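Local atomic coordinates of alpha-1,3-glucanase (Paenibacillus glycanilyticus, PDB entry 6K0P), a protein that hydrolyses alpha-1,3-glucan, as a member of glycoside hydrolase family 87. Residues I259-A262 and A263-S266. The protein carries 1 engineered substitution. Residues are numbered along the deposited sequence; the frame is centred on the assembly and turned at random.
With SO4 (sulfate ion), chain G.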
loop_
_atom_site.group_PDB
_atom_site.type_symbol
_atom_site.label_atom_id
_atom_site.label_comp_id
_atom_site.label_asym_id
_atom_site.label_seq_id
_atom_site.Cartn_x
_atom_site.Cartn_y
_atom_site.Cartn_z
ATOM N N ILE A 259 15.062 1.460 -17.093
ATOM C CA ILE A 259 15.654 2.751 -17.427
ATOM C C ILE A 259 17.162 2.661 -17.211
ATOM O O ILE A 259 17.630 2.589 -16.068
ATOM C CB ILE A 259 15.040 3.872 -16.578
ATOM C CG1 ILE A 259 13.505 3.825 -16.667
ATOM C CG2 ILE A 259 15.587 5.234 -17.026
ATOM C CD1 ILE A 259 12.798 4.892 -15.833
ATOM N N SER A 260 17.919 2.651 -18.306
ATOM C CA SER A 260 19.373 2.657 -18.244
ATOM C C SER A 260 19.885 4.054 -17.889
ATOM O O SER A 260 19.167 5.049 -17.994
ATOM C CB SER A 260 19.956 2.220 -19.587
ATOM O OG SER A 260 19.498 0.917 -19.925
ATOM N N ALA A 261 21.161 4.118 -17.478
ATOM C CA ALA A 261 21.726 5.379 -17.005
ATOM C C ALA A 261 21.615 6.482 -18.053
ATOM O O ALA A 261 21.371 7.648 -17.716
ATOM C CB ALA A 261 23.180 5.178 -16.580
ATOM N N ALA A 262 21.785 6.135 -19.329
ATOM C CA ALA A 262 21.691 7.135 -20.386
ATOM C C ALA A 262 20.333 7.824 -20.409
ATOM O O ALA A 262 20.230 8.950 -20.910
ATOM C CB ALA A 262 21.962 6.488 -21.746
ATOM N N ALA A 263 19.299 7.187 -19.856
ATOM C CA ALA A 263 17.951 7.741 -19.830
ATOM C C ALA A 263 17.577 8.313 -18.468
ATOM O O ALA A 263 16.392 8.540 -18.190
ATOM C CB ALA A 263 16.929 6.708 -20.298
ATOM N N ASN A 264 18.562 8.573 -17.612
ATOM C CA ASN A 264 18.288 9.390 -16.441
ATOM C C ASN A 264 17.632 10.690 -16.890
ATOM O O ASN A 264 17.908 11.196 -17.983
ATOM C CB ASN A 264 19.592 9.698 -15.701
ATOM C CG ASN A 264 20.092 8.512 -14.871
ATOM O OD1 ASN A 264 19.342 7.571 -14.578
ATOM N ND2 ASN A 264 21.360 8.563 -14.479
ATOM N N GLY A 265 16.718 11.208 -16.069
ATOM C CA GLY A 265 15.969 12.391 -16.443
ATOM C C GLY A 265 14.688 12.121 -17.208
ATOM O O GLY A 265 14.009 13.078 -17.600
ATOM N N SER A 266 14.346 10.858 -17.442
ATOM C CA SER A 266 13.140 10.489 -18.173
ATOM C C SER A 266 11.881 10.764 -17.352
ATOM O O SER A 266 11.917 10.952 -16.134
ATOM C CB SER A 266 13.181 9.002 -18.534
ATOM O OG SER A 266 14.191 8.731 -19.499
HETATM S S SO4 G . 23.426 1.077 -17.280
HETATM O O1 SO4 G . 23.223 -0.360 -17.454
HETATM O O2 SO4 G . 22.268 1.651 -16.591
HETATM O O3 SO4 G . 24.622 1.299 -16.468
HETATM O O4 SO4 G . 23.617 1.700 -18.591
HETATM O O HOH W 1 19.112 4.667 -14.738
HETATM O O HOH W 2 20.245 11.681 -19.247
#
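Two backbone hydrogen bonds curl Ser260-Asn264 at the corner between strands 256-259 and 267-269: Ala263 N gives its proton to Ser260 O at 2.8 Å, and Asn264 N to Ala261 O at 3.0 Å. Both link residues three apart, as in a 3-10 turn, and both donors sit above the plane of the carbonyl they use; the second bond is the straighter, at 168°. A type II beta turn from Ala263 to Ser266 overlaps this curl, its backbone bond from Ser266 N to Ala263 O weak but reinforced by Ser266 OG, which donates to the same oxygen at 2.6 Å, in the carbonyl plane and on a lone pair. Gly265 takes the turn position with positive phi, where a CB would jam against the carbonyl of Asn264. The apolar contact is small: with CG2 anti to the backbone N of Ile259, that methyl meets Ala263 CB at 3.8 Å, beside Leu227 of the neighbouring strand 224-227. Because chi1 of -77° sets Asn264 CG beside its own backbone N, Ala261 O lies against the flat face of the amide, 3.2 Å from Asn264 CG, a contact and not a hydrogen bond. Asn264 OD1 accepts from Gln294 N, and a water lies at bonding distance of both this oxygen and Ile259 O. Replacing Asn264 by a leucine would probably leave Gln294 N without this acceptor and deprive the water of a partner. A second water joins Ala262 O to Asn264 O, and Ala261 N, at the start of the 3-10 turn, donates to sulfate O2 at 2.8 Å, the ion probably coming from the crystallisation liquor. Backbone turn bonds, completed by two polar side chains and a small apolar patch, thus set this corner between successive strands of the parallel beta-helix.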